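Local structure of VAO-type flavoprotein oxidase VAO615 (Myceliophthora thermophila, 6F72) at residues D42-L46 / F142-V148; H65-F69 / S115-L120; I239-S243 / G337-T341; S415-R420 / W469-L475; N463-P467 / E529-N535. The protein probably acts as a secreted oxidoreductase that holds one FAD by two covalent bonds and, once reduced, reacts rapidly with molecular oxygen, its substrate being unidentified. All blocks are in the same frame, centred on the assembly; numbering follows the deposited sequence.

Interaction 1: D42-L46 / F142-V148; sequences DWAKL and FAQKHNV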
# COMPACT_ATOMS: atom_id res chain seq x y z
N ASP A 42 23.37 23.15 -13.91
CA ASP A 42 22.95 21.81 -14.33
C ASP A 42 21.47 21.61 -14.02
O ASP A 42 20.70 21.18 -14.89
CB ASP A 42 23.78 20.72 -13.64
CG ASP A 42 25.20 20.61 -14.19
OD1 ASP A 42 25.41 20.82 -15.40
OD2 ASP A 42 26.10 20.28 -13.38
N TRP A 43 21.07 21.94 -12.79
CA TRP A 43 19.67 21.84 -12.37
C TRP A 43 18.74 22.73 -13.21
O TRP A 43 17.69 22.26 -13.68
CB TRP A 43 19.53 22.06 -10.85
CG TRP A 43 20.17 20.94 -10.02
CD1 TRP A 43 21.31 21.02 -9.26
CD2 TRP A 43 19.71 19.58 -9.91
NE1 TRP A 43 21.59 19.81 -8.68
CE2 TRP A 43 20.63 18.91 -9.05
CE3 TRP A 43 18.61 18.88 -10.42
CZ2 TRP A 43 20.48 17.56 -8.71
CZ3 TRP A 43 18.46 17.52 -10.07
CH2 TRP A 43 19.39 16.88 -9.23
N ALA A 44 19.14 23.99 -13.44
CA ALA A 44 18.40 24.91 -14.31
C ALA A 44 18.20 24.35 -15.74
O ALA A 44 17.12 24.46 -16.30
CB ALA A 44 19.07 26.28 -14.36
N LYS A 45 19.26 23.75 -16.29
CA LYS A 45 19.26 23.14 -17.62
C LYS A 45 18.26 21.97 -17.69
O LYS A 45 17.54 21.82 -18.69
CB LYS A 45 20.69 22.73 -17.99
CG LYS A 45 20.90 21.83 -19.21
CD LYS A 45 22.05 20.86 -18.95
CE LYS A 45 21.59 19.59 -18.22
NZ LYS A 45 22.60 19.01 -17.29
N LEU A 46 18.21 21.15 -16.63
CA LEU A 46 17.17 20.12 -16.50
C LEU A 46 15.79 20.78 -16.39
O LEU A 46 14.84 20.34 -17.06
CB LEU A 46 17.43 19.17 -15.31
CG LEU A 46 16.35 18.13 -14.96
CD1 LEU A 46 16.08 17.14 -16.09
CD2 LEU A 46 16.66 17.39 -13.67
N PHE A 142 19.17 12.79 -17.42
CA PHE A 142 19.89 13.69 -16.53
C PHE A 142 20.51 12.93 -15.37
O PHE A 142 21.71 13.10 -15.08
CB PHE A 142 18.95 14.79 -16.02
CG PHE A 142 19.61 15.75 -15.05
CD1 PHE A 142 19.63 15.48 -13.68
CD2 PHE A 142 20.22 16.91 -15.52
CE1 PHE A 142 20.24 16.37 -12.80
CE2 PHE A 142 20.83 17.79 -14.64
CZ PHE A 142 20.84 17.52 -13.28
N ALA A 143 19.70 12.12 -14.69
CA ALA A 143 20.15 11.35 -13.52
C ALA A 143 21.25 10.37 -13.91
O ALA A 143 22.23 10.21 -13.18
CB ALA A 143 19.00 10.64 -12.84
N GLN A 144 21.11 9.76 -15.09
CA GLN A 144 22.14 8.85 -15.59
C GLN A 144 23.42 9.59 -16.01
O GLN A 144 24.53 9.13 -15.71
CB GLN A 144 21.57 7.87 -16.64
CG GLN A 144 20.59 6.86 -15.98
CD GLN A 144 19.85 5.90 -16.93
OE1 GLN A 144 20.43 4.95 -17.48
NE2 GLN A 144 18.53 6.10 -17.06
N LYS A 145 23.28 10.76 -16.64
CA LYS A 145 24.43 11.61 -16.95
C LYS A 145 25.17 12.06 -15.68
O LYS A 145 26.41 12.05 -15.65
CB LYS A 145 24.00 12.83 -17.78
CG LYS A 145 25.14 13.73 -18.25
CD LYS A 145 24.64 15.10 -18.68
CE LYS A 145 25.79 16.07 -18.90
NZ LYS A 145 25.31 17.25 -19.67
N HIS A 146 24.41 12.40 -14.64
CA HIS A 146 24.96 13.02 -13.42
C HIS A 146 25.09 12.12 -12.20
O HIS A 146 25.44 12.60 -11.11
CB HIS A 146 24.16 14.27 -13.05
CG HIS A 146 24.33 15.39 -14.02
ND1 HIS A 146 25.52 16.08 -14.14
CD2 HIS A 146 23.49 15.91 -14.94
CE1 HIS A 146 25.39 17.00 -15.09
NE2 HIS A 146 24.17 16.92 -15.58
N ASN A 147 24.81 10.82 -12.38
CA ASN A 147 24.93 9.81 -11.33
C ASN A 147 24.04 10.11 -10.11
O ASN A 147 24.43 9.89 -8.96
CB ASN A 147 26.41 9.61 -10.97
CG ASN A 147 26.65 8.42 -10.08
OD1 ASN A 147 25.99 7.38 -10.20
ND2 ASN A 147 27.59 8.57 -9.17
N VAL A 148 22.83 10.60 -10.39
CA VAL A 148 21.84 10.88 -9.34
C VAL A 148 20.91 9.68 -9.15
O VAL A 148 20.45 9.06 -10.13
CB VAL A 148 21.04 12.17 -9.65
CG1 VAL A 148 19.92 12.41 -8.65
CG2 VAL A 148 21.96 13.39 -9.67

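Interaction 2: H65-F69 / S115-L120; sequences HKSPF and SQPCQL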
# COMPACT_ATOMS: atom_id res chain seq x y z
N HIS A 65 9.39 25.82 11.24
CA HIS A 65 10.79 26.14 11.51
C HIS A 65 11.25 27.44 10.87
O HIS A 65 10.53 28.01 10.05
CB HIS A 65 11.71 24.98 11.11
CG HIS A 65 11.35 23.69 11.76
ND1 HIS A 65 11.74 23.37 13.04
CD2 HIS A 65 10.59 22.66 11.32
CE1 HIS A 65 11.25 22.19 13.36
NE2 HIS A 65 10.56 21.73 12.33
N LYS A 66 12.44 27.89 11.25
CA LYS A 66 12.92 29.23 10.96
C LYS A 66 14.00 29.29 9.87
O LYS A 66 14.09 30.29 9.15
CB LYS A 66 13.38 29.90 12.26
CG LYS A 66 12.20 30.32 13.13
CD LYS A 66 12.45 30.22 14.62
CE LYS A 66 11.53 31.20 15.35
NZ LYS A 66 11.31 30.87 16.79
N SER A 67 14.79 28.23 9.76
CA SER A 67 15.83 28.09 8.74
C SER A 67 15.75 26.69 8.07
O SER A 67 15.25 25.77 8.71
CB SER A 67 17.21 28.34 9.36
OG SER A 67 17.60 27.27 10.22
N PRO A 68 16.21 26.52 6.82
CA PRO A 68 16.83 27.58 6.03
C PRO A 68 15.86 28.25 5.04
O PRO A 68 16.30 29.03 4.19
CB PRO A 68 17.95 26.83 5.31
CG PRO A 68 17.40 25.43 5.12
CD PRO A 68 16.26 25.24 6.09
N PHE A 69 14.57 27.96 5.16
CA PHE A 69 13.57 28.42 4.19
C PHE A 69 12.91 29.75 4.57
O PHE A 69 12.24 30.36 3.73
CB PHE A 69 12.53 27.33 3.90
CG PHE A 69 13.12 26.02 3.43
CD1 PHE A 69 13.70 25.90 2.16
CD2 PHE A 69 13.11 24.90 4.27
CE1 PHE A 69 14.26 24.69 1.74
CE2 PHE A 69 13.66 23.69 3.85
CZ PHE A 69 14.23 23.58 2.58
N SER A 115 13.42 26.30 16.31
CA SER A 115 14.83 26.65 16.05
C SER A 115 15.64 25.48 15.45
O SER A 115 16.77 25.68 14.99
CB SER A 115 15.51 27.20 17.32
OG SER A 115 14.69 28.13 18.03
N GLN A 116 15.07 24.28 15.43
CA GLN A 116 15.74 23.15 14.78
C GLN A 116 15.62 23.30 13.25
O GLN A 116 14.49 23.41 12.73
CB GLN A 116 15.18 21.81 15.28
CG GLN A 116 15.92 20.58 14.78
CD GLN A 116 15.22 19.26 15.10
OE1 GLN A 116 14.63 19.11 16.17
NE2 GLN A 116 15.29 18.30 14.18
N PRO A 117 16.77 23.30 12.54
CA PRO A 117 16.77 23.58 11.09
C PRO A 117 15.92 22.58 10.33
O PRO A 117 16.01 21.37 10.59
CB PRO A 117 18.24 23.43 10.69
CG PRO A 117 19.01 23.59 11.96
CD PRO A 117 18.14 22.96 13.00
N CYS A 118 15.06 23.09 9.44
CA CYS A 118 14.26 22.25 8.55
C CYS A 118 15.16 21.61 7.49
O CYS A 118 15.52 22.25 6.48
CB CYS A 118 13.11 23.03 7.89
SG CYS A 118 12.18 22.06 6.67
N GLN A 119 15.50 20.35 7.74
CA GLN A 119 16.39 19.59 6.89
C GLN A 119 15.62 18.58 6.04
O GLN A 119 14.53 18.12 6.41
CB GLN A 119 17.46 18.87 7.73
CG GLN A 119 18.51 19.80 8.32
CD GLN A 119 19.14 19.24 9.59
OE1 GLN A 119 19.39 18.04 9.69
NE2 GLN A 119 19.40 20.11 10.56
N LEU A 120 16.21 18.25 4.90
CA LEU A 120 15.62 17.34 3.95
C LEU A 120 15.69 15.90 4.47
O LEU A 120 14.68 15.20 4.48
CB LEU A 120 16.26 17.50 2.57
CG LEU A 120 16.06 18.82 1.81
CD1 LEU A 120 16.66 18.74 0.41
CD2 LEU A 120 14.60 19.26 1.72

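Interaction 3: I239-S243 / G337-T341; sequences ILSSS and GNSFT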
# COMPACT_ATOMS: atom_id res chain seq x y z
N ILE A 239 -11.77 -5.16 -0.43
CA ILE A 239 -13.00 -5.80 0.07
C ILE A 239 -13.78 -6.49 -1.08
O ILE A 239 -14.71 -7.28 -0.86
CB ILE A 239 -13.88 -4.79 0.88
CG1 ILE A 239 -14.30 -3.58 0.02
CG2 ILE A 239 -13.14 -4.35 2.15
CD1 ILE A 239 -15.45 -2.75 0.57
N LEU A 240 -13.36 -6.20 -2.31
CA LEU A 240 -13.96 -6.75 -3.51
C LEU A 240 -13.17 -7.93 -4.07
O LEU A 240 -13.54 -8.50 -5.11
CB LEU A 240 -14.11 -5.65 -4.58
CG LEU A 240 -15.27 -4.65 -4.52
CD1 LEU A 240 -15.32 -3.84 -5.82
CD2 LEU A 240 -16.63 -5.28 -4.24
N SER A 241 -12.08 -8.31 -3.39
CA SER A 241 -11.19 -9.34 -3.90
C SER A 241 -11.81 -10.74 -3.97
O SER A 241 -11.47 -11.50 -4.88
CB SER A 241 -9.86 -9.34 -3.15
OG SER A 241 -9.08 -8.24 -3.58
N SER A 242 -12.74 -11.04 -3.07
CA SER A 242 -13.47 -12.32 -3.10
C SER A 242 -14.37 -12.42 -4.34
O SER A 242 -14.70 -13.53 -4.77
CB SER A 242 -14.32 -12.50 -1.86
OG SER A 242 -13.52 -12.62 -0.71
N SER A 243 -14.76 -11.27 -4.87
CA SER A 243 -15.56 -11.23 -6.08
C SER A 243 -14.70 -11.14 -7.35
O SER A 243 -15.04 -11.78 -8.36
CB SER A 243 -16.58 -10.09 -6.03
OG SER A 243 -17.61 -10.36 -5.11
N GLY A 337 -18.21 -14.86 -2.79
CA GLY A 337 -17.85 -13.55 -3.33
C GLY A 337 -17.83 -12.40 -2.33
O GLY A 337 -17.71 -11.25 -2.72
N ASN A 338 -17.92 -12.73 -1.04
CA ASN A 338 -18.04 -11.75 0.05
C ASN A 338 -16.74 -11.59 0.84
O ASN A 338 -15.84 -12.42 0.71
CB ASN A 338 -19.15 -12.17 1.01
CG ASN A 338 -20.40 -12.65 0.31
OD1 ASN A 338 -21.11 -11.86 -0.30
ND2 ASN A 338 -20.68 -13.95 0.41
N SER A 339 -16.66 -10.54 1.66
CA SER A 339 -15.50 -10.31 2.51
C SER A 339 -15.86 -9.70 3.86
O SER A 339 -16.88 -9.01 3.98
CB SER A 339 -14.50 -9.40 1.82
OG SER A 339 -15.04 -8.10 1.66
N PHE A 340 -15.00 -9.95 4.85
CA PHE A 340 -15.00 -9.20 6.10
C PHE A 340 -13.69 -8.45 6.24
O PHE A 340 -12.61 -9.03 6.11
CB PHE A 340 -15.20 -10.10 7.31
CG PHE A 340 -16.64 -10.32 7.67
CD1 PHE A 340 -17.45 -9.25 8.05
CD2 PHE A 340 -17.18 -11.61 7.65
CE1 PHE A 340 -18.79 -9.46 8.39
CE2 PHE A 340 -18.51 -11.83 7.99
CZ PHE A 340 -19.32 -10.75 8.36
N THR A 341 -13.81 -7.15 6.49
CA THR A 341 -12.71 -6.34 6.99
C THR A 341 -13.01 -6.06 8.47
O THR A 341 -14.13 -5.66 8.82
CB THR A 341 -12.44 -5.10 6.09
OG1 THR A 341 -11.20 -4.49 6.46
CG2 THR A 341 -13.57 -4.04 6.14

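Interaction 4: S415-R420 / W469-L475; sequences SRIIPR and WRTGMLL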
# COMPACT_ATOMS: atom_id res chain seq x y z
N SER A 415 2.63 -7.53 8.34
CA SER A 415 1.56 -8.32 7.77
C SER A 415 1.86 -9.80 7.69
O SER A 415 3.01 -10.25 7.59
CB SER A 415 1.19 -7.83 6.35
OG SER A 415 2.31 -7.95 5.48
N ARG A 416 0.78 -10.56 7.71
CA ARG A 416 0.86 -11.94 7.32
C ARG A 416 -0.33 -12.25 6.44
O ARG A 416 -1.46 -11.85 6.76
CB ARG A 416 0.93 -12.83 8.57
CG ARG A 416 1.48 -14.23 8.30
CD ARG A 416 2.97 -14.25 8.01
NE ARG A 416 3.39 -15.62 7.83
CZ ARG A 416 4.50 -16.04 7.22
NH1 ARG A 416 5.36 -15.17 6.69
NH2 ARG A 416 4.73 -17.35 7.14
N ILE A 417 -0.06 -12.87 5.30
CA ILE A 417 -1.09 -13.54 4.52
C ILE A 417 -1.19 -14.93 5.15
O ILE A 417 -0.21 -15.67 5.18
CB ILE A 417 -0.75 -13.64 3.02
CG1 ILE A 417 -0.73 -12.23 2.40
CG2 ILE A 417 -1.76 -14.49 2.28
CD1 ILE A 417 0.35 -12.03 1.37
N ILE A 418 -2.37 -15.23 5.67
CA ILE A 418 -2.63 -16.45 6.45
C ILE A 418 -3.42 -17.47 5.60
O ILE A 418 -4.58 -17.20 5.24
CB ILE A 418 -3.35 -16.13 7.79
CG1 ILE A 418 -2.54 -15.09 8.61
CG2 ILE A 418 -3.60 -17.40 8.60
CD1 ILE A 418 -3.22 -14.56 9.86
N PRO A 419 -2.80 -18.62 5.26
CA PRO A 419 -3.47 -19.71 4.50
C PRO A 419 -4.78 -20.17 5.13
O PRO A 419 -4.88 -20.28 6.35
CB PRO A 419 -2.46 -20.86 4.54
CG PRO A 419 -1.14 -20.24 4.81
CD PRO A 419 -1.36 -18.88 5.45
N ARG A 420 -5.78 -20.44 4.29
CA ARG A 420 -7.04 -21.08 4.70
C ARG A 420 -6.87 -22.39 5.48
O ARG A 420 -7.62 -22.64 6.44
CB ARG A 420 -7.90 -21.35 3.47
CG ARG A 420 -9.36 -21.63 3.78
CD ARG A 420 -10.06 -22.21 2.56
NE ARG A 420 -11.36 -21.56 2.33
CZ ARG A 420 -11.61 -20.66 1.39
NH1 ARG A 420 -10.66 -20.26 0.55
NH2 ARG A 420 -12.82 -20.13 1.30
N TRP A 469 -1.16 -15.84 -1.81
CA TRP A 469 -2.44 -15.21 -2.10
C TRP A 469 -3.54 -16.22 -2.48
O TRP A 469 -4.67 -16.09 -2.03
CB TRP A 469 -2.30 -14.17 -3.19
CG TRP A 469 -1.68 -12.86 -2.76
CD1 TRP A 469 -0.42 -12.43 -3.03
CD2 TRP A 469 -2.31 -11.82 -2.00
NE1 TRP A 469 -0.23 -11.16 -2.51
CE2 TRP A 469 -1.37 -10.77 -1.86
CE3 TRP A 469 -3.58 -11.67 -1.42
CZ2 TRP A 469 -1.65 -9.58 -1.15
CZ3 TRP A 469 -3.87 -10.49 -0.72
CH2 TRP A 469 -2.90 -9.46 -0.59
N ARG A 470 -3.21 -17.23 -3.28
CA ARG A 470 -4.22 -18.21 -3.73
C ARG A 470 -4.70 -19.15 -2.61
O ARG A 470 -5.88 -19.51 -2.54
CB ARG A 470 -3.74 -19.02 -4.95
CG ARG A 470 -3.12 -18.20 -6.07
CD ARG A 470 -4.10 -17.19 -6.66
NE ARG A 470 -3.46 -16.35 -7.67
CZ ARG A 470 -3.94 -15.20 -8.12
NH1 ARG A 470 -5.09 -14.71 -7.66
NH2 ARG A 470 -3.27 -14.53 -9.05
N THR A 471 -3.78 -19.55 -1.74
CA THR A 471 -4.13 -20.39 -0.59
C THR A 471 -4.55 -19.55 0.64
O THR A 471 -5.21 -20.07 1.55
CB THR A 471 -2.99 -21.37 -0.23
OG1 THR A 471 -1.78 -20.63 -0.04
CG2 THR A 471 -2.78 -22.41 -1.34
N GLY A 472 -4.19 -18.26 0.64
CA GLY A 472 -4.51 -17.35 1.74
C GLY A 472 -5.98 -17.08 1.94
O GLY A 472 -6.76 -17.10 0.97
N MET A 473 -6.36 -16.86 3.20
CA MET A 473 -7.72 -16.47 3.57
C MET A 473 -7.74 -15.11 4.32
O MET A 473 -8.69 -14.33 4.17
CB MET A 473 -8.38 -17.57 4.39
CG MET A 473 -9.90 -17.48 4.44
SD MET A 473 -10.81 -18.73 5.37
CE MET A 473 -10.49 -18.22 7.05
N LEU A 474 -6.70 -14.86 5.12
CA LEU A 474 -6.59 -13.62 5.90
C LEU A 474 -5.33 -12.82 5.53
O LEU A 474 -4.28 -13.39 5.24
CB LEU A 474 -6.56 -13.93 7.41
CG LEU A 474 -7.56 -14.89 8.07
CD1 LEU A 474 -7.22 -15.03 9.54
CD2 LEU A 474 -9.01 -14.46 7.90
N LEU A 475 -5.47 -11.51 5.53
CA LEU A 475 -4.33 -10.62 5.49
C LEU A 475 -4.50 -9.74 6.69
O LEU A 475 -5.37 -8.86 6.70
CB LEU A 475 -4.25 -9.78 4.20
CG LEU A 475 -3.12 -8.74 3.94
CD1 LEU A 475 -3.24 -7.47 4.78
CD2 LEU A 475 -1.72 -9.29 4.09

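Interaction 5: N463-P467 / E529-N535; sequences NSLHP and ESFYGDN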
# COMPACT_ATOMS: atom_id res chain seq x y z
N ASN A 463 0.47 -13.74 -13.91
CA ASN A 463 1.14 -12.63 -13.21
C ASN A 463 2.06 -13.18 -12.12
O ASN A 463 2.11 -14.39 -11.90
CB ASN A 463 0.13 -11.57 -12.72
CG ASN A 463 -0.85 -12.10 -11.70
OD1 ASN A 463 -0.47 -12.75 -10.72
ND2 ASN A 463 -2.13 -11.79 -11.90
N SER A 464 2.84 -12.29 -11.49
CA SER A 464 3.86 -12.68 -10.50
C SER A 464 3.37 -12.68 -9.04
O SER A 464 4.17 -12.88 -8.11
CB SER A 464 5.11 -11.83 -10.66
OG SER A 464 4.87 -10.45 -10.35
N LEU A 465 2.06 -12.50 -8.87
CA LEU A 465 1.44 -12.49 -7.56
C LEU A 465 1.83 -13.72 -6.76
O LEU A 465 1.71 -14.85 -7.24
CB LEU A 465 -0.07 -12.35 -7.68
CG LEU A 465 -0.83 -12.10 -6.38
CD1 LEU A 465 -0.82 -10.62 -6.00
CD2 LEU A 465 -2.24 -12.65 -6.44
N HIS A 466 2.35 -13.48 -5.55
CA HIS A 466 2.81 -14.55 -4.66
C HIS A 466 1.73 -15.65 -4.48
O HIS A 466 0.56 -15.34 -4.18
CB HIS A 466 3.22 -13.95 -3.31
CG HIS A 466 4.04 -14.88 -2.45
ND1 HIS A 466 3.52 -16.01 -1.87
CD2 HIS A 466 5.35 -14.84 -2.09
CE1 HIS A 466 4.46 -16.63 -1.18
NE2 HIS A 466 5.58 -15.94 -1.30
N PRO A 467 2.11 -16.94 -4.66
CA PRO A 467 1.14 -18.04 -4.54
C PRO A 467 0.37 -18.13 -3.21
O PRO A 467 -0.76 -18.62 -3.20
CB PRO A 467 1.98 -19.29 -4.79
CG PRO A 467 3.39 -18.86 -4.53
CD PRO A 467 3.45 -17.44 -5.00
N GLU A 529 12.66 -14.04 0.53
CA GLU A 529 11.90 -15.27 0.55
C GLU A 529 10.42 -15.00 0.83
O GLU A 529 9.55 -15.61 0.21
CB GLU A 529 12.49 -16.26 1.55
CG GLU A 529 11.66 -17.50 1.82
CD GLU A 529 12.16 -18.26 3.04
OE1 GLU A 529 13.33 -18.71 3.03
OE2 GLU A 529 11.37 -18.40 4.02
N SER A 530 10.14 -14.08 1.74
CA SER A 530 8.77 -13.90 2.16
C SER A 530 7.92 -13.07 1.19
O SER A 530 6.73 -13.35 1.00
CB SER A 530 8.70 -13.33 3.55
OG SER A 530 7.42 -13.55 4.08
N PHE A 531 8.52 -12.05 0.57
CA PHE A 531 7.76 -11.20 -0.36
C PHE A 531 7.58 -11.86 -1.72
O PHE A 531 6.53 -11.71 -2.34
CB PHE A 531 8.43 -9.83 -0.57
CG PHE A 531 8.51 -8.95 0.66
CD1 PHE A 531 7.88 -9.29 1.85
CD2 PHE A 531 9.19 -7.72 0.59
CE1 PHE A 531 7.97 -8.46 2.96
CE2 PHE A 531 9.26 -6.88 1.69
CZ PHE A 531 8.66 -7.26 2.88
N TYR A 532 8.60 -12.57 -2.19
CA TYR A 532 8.67 -13.03 -3.57
C TYR A 532 8.66 -14.55 -3.72
O TYR A 532 8.11 -15.06 -4.71
CB TYR A 532 9.88 -12.41 -4.27
CG TYR A 532 9.94 -10.91 -4.11
CD1 TYR A 532 9.06 -10.06 -4.82
CD2 TYR A 532 10.87 -10.33 -3.26
CE1 TYR A 532 9.12 -8.67 -4.67
CE2 TYR A 532 10.94 -8.95 -3.10
CZ TYR A 532 10.06 -8.12 -3.80
OH TYR A 532 10.12 -6.75 -3.63
N GLY A 533 9.24 -15.27 -2.76
CA GLY A 533 9.26 -16.74 -2.81
C GLY A 533 9.97 -17.27 -4.05
O GLY A 533 11.02 -16.73 -4.45
N ASP A 534 9.40 -18.30 -4.67
CA ASP A 534 10.04 -18.97 -5.80
C ASP A 534 10.06 -18.10 -7.07
O ASP A 534 10.97 -18.26 -7.89
CB ASP A 534 9.44 -20.37 -6.06
CG ASP A 534 9.61 -21.32 -4.87
OD1 ASP A 534 10.70 -21.31 -4.25
OD2 ASP A 534 8.66 -22.07 -4.54
N ASN A 535 9.12 -17.16 -7.21
CA ASN A 535 9.10 -16.18 -8.32
C ASN A 535 10.33 -15.29 -8.45
O ASN A 535 10.53 -14.69 -9.50
CB ASN A 535 7.88 -15.27 -8.25
CG ASN A 535 6.63 -15.93 -8.78
OD1 ASN A 535 6.69 -16.89 -9.56
ND2 ASN A 535 5.48 -15.41 -8.36
O HOH W 1 2.66 -15.78 -9.60
O HOH W 2 7.39 -17.05 0.46

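Interaction 1: D42-L46 / F142-V148
Apolar contacts centre on F142, whose side chain fits as a knob into the hole made by D42, W43, K45 and L46. With its CG trans to the backbone N (chi1 178°), the ring reaches straight across. L46 covers one face: its CD2 lies 3.7 Å from the F142 ring centroid, a CH-pi contact. On the opposite face, within its own helix, F142 carries H146 CD2. The W43 side chain crosses F142 at about a right angle, W43 CZ3 3.5 Å from F142 CE1, with F142 CE1 and CZ over one indole face; the planes meet obliquely, at 47°.

The polar contacts form a second group. K45, bent at several torsions, brings NZ to the edge of the H146 ring, 3.1 Å from H146 NE2. Its link to D42 within the same helix is a long salt bridge, NZ to OD1 3.8 Å. The D42 carboxylate reaches H146, CG to CE1 3.7 Å, while K145 NZ adds a like charge near K45.

W43 also stacks on Y126, and W43 and L46 touch L54 and L169 of neighbouring strands. Two near-antiparallel helices, segment axes 11.9 Å apart at 157°, are bridged by the single knob F142 beside the small mixed sheet of the FAD-binding part.

Interaction 2: H65-F69 / S115-L120
C118 faces H65 and F69, and its side chain can be followed outward from the backbone. CB comes first, 4.0 Å from H65 CB and 3.6 Å from S67 O. A chi1 of 174° turns the sulfur away from its own amide nitrogen, and SG then runs to F69, lying in the plane of that ring at its edge, 3.6 Å from CE2 and 3.8 Å from CD2. Beyond the sulfur the chain continues into the disulfide with C108.

The backbone of C118 adds a directed bond. C118 N donates to S67 O over 2.8 Å at 158°, and the donor lies in the carbonyl plane. C118 O meets P68 CD at 3.1 Å and F69 CE2 at 3.5 Å. A cis peptide bond precedes P68, and CG of that proline sits over the centre of the F69 ring.

H65 ND1 is near Q116 O, but the angle is too poor for a hydrogen bond; its nitrogens are bonded instead to the carbonyls of P114 and V109, which is consistent with a protonated ring.

Two irregular surface loops are thus joined by a single backbone hydrogen bond and an edge-on Cys sulfur-aromatic contact, beside the C108-C118 disulfide.

Interaction 3: I239-S243 / G337-T341
S339 and S242 reach across in opposite senses, each offering its hydroxyl to a main-chain carbonyl of the other segment. S339 OG, placed between the backbone N and the carbonyl carbon (chi1 67°), rises to donate to I239 O at 2.7 Å, in the carbonyl plane and on a lone pair. S242 points back with OG 2.7 Å from N338 O, but here the donor stands 43° above the carbonyl plane, so no lone pair is addressed squarely. The same S242 OG is also bonded to S454 N, and this second partner helps fix its rotation. One residue on, S243 donates through OG to G337 O over 2.6 Å, again in plane and on a lone pair. Three hydroxyls thus satisfy three carbonyls where no continuous backbone pairing joins the segments.

Between the last two bonds, G337 CA approaches S242 O at 3.5 Å, nearly straight at the hydrogen (168°); that carbonyl also accepts from K458 NZ. At the other end the contact turns apolar. I239 and T341 meet through their methyl branches, CG2 to CG2 4.0 Å, while T341 OG1 is bonded to D451. I239 also packs on Y391, H394 and F395 of helix 391-399.

G337 ends helix 316-335 in a Schellman motif, and the chain then enters strand 339-344. The arrangement belongs to the junction between the FAD-binding part and the large antiparallel sheet of VAO-type enzymes, with the T341 side chain about 7 Å from the FAD.

Interaction 4: S415-R420 / W469-L475
A classic beta bulge joins I418 to M473 and L474: both residues face I418, and their amides share its carbonyl. M473 N lies 2.7 Å from I418 O, tilted 26° from the carbonyl plane, and L474 N lies 3.2 Å from the same oxygen, in plane on a lone pair. The backbone of M473 turns to accommodate this (psi -34°). I418 N returns a bond to L474 O at 2.7 Å, and beyond the bulge R420 N donates to T471 O at 2.8 Å.

These are antiparallel neighbours in the seven-stranded sheet, 412-419 being an outermost strand and 472-480 the next one in, entered directly from helix 468-471.

The side chains separate onto two faces. On one, I418 and L474 cross with CB 3.9 Å from CB. On the other, I417 CG1 meets L475 CD2 at 3.5 Å, while I417 CD1 lies over the face of the W469 five-membered ring, 3.9 Å from CE2. W469, whose side chain lies close to the FAD, also meets Y516 edge-to-face. At the R420 end, M473 crosses the arginine at roughly a right angle: its SD is 3.6 Å from R420 CG and over one face of the guanidinium, whose NH2 forms a salt bridge with D335.

Interaction 5: N463-P467 / E529-N535
H466 makes the close part of the contact, turning an edge of its imidazole to the carbonyls of helix 527-532. Its chi1 of -165° carries the ring to the side remote from its own backbone N, until CD2 is 3.4 Å from F531 O, which lies near the ring plane at its edge. NE2 comes within 3.6 Å of S530 O, approached obliquely. The partners here are main-chain carbonyls: the side chains of S530, F531 and Y532 are directed away, S530 OG to V515 N and Y532 OH to T556 O. G533, with positive phi (60°), turns the chain just past the imidazole.

Water mediates the looser side, beginning at the tip of the same ring. One water lies 2.8 Å from H466 NE2 and donates to E529 O at 2.6 Å, completing in two steps a link that the ring does not make directly. At the other end N535 ND2 reaches S464 O at 2.9 Å, but the angle of 120° marks this as a weak bond. A second water supports it, accepting from N535 ND2 at 3.1 Å while donating to N463 O and to L465 O, each at 2.7 Å. N463 itself closes an Asx turn onto L465 N, and P467 is exposed.

H466 ND1, the other nitrogen of the ring, caps A468 N at the start of the next helix. Acceptance there is consistent with a neutral imidazole bare at ND1, whose far edge probably feels the partial negative charge of the helix-end carbonyls.

In the fold
Interactions 1 and 2 both lie about 30 Å from the centre of the chain, centres 26 Å apart, interaction 1 beside the small mixed sheet and 65-69/115-120 nested inside the loop closed by 42-46/142-148. Interactions 3 and 4 follow in series across the chain's centre, roughly 45 Å from the first two. Both reach the seven-stranded antiparallel sheet, through strands 339-344, 472-480 and 412-419, their centres 13 Å apart. Interaction 5 alternates with interaction 4 along the chain and touches it, its centre 13 Å from that of interaction 4 and 22 Å from interaction 3. All three lie near the FAD, the T341, W469 and Y532 side chains about 7, 6 and 9 Å from it.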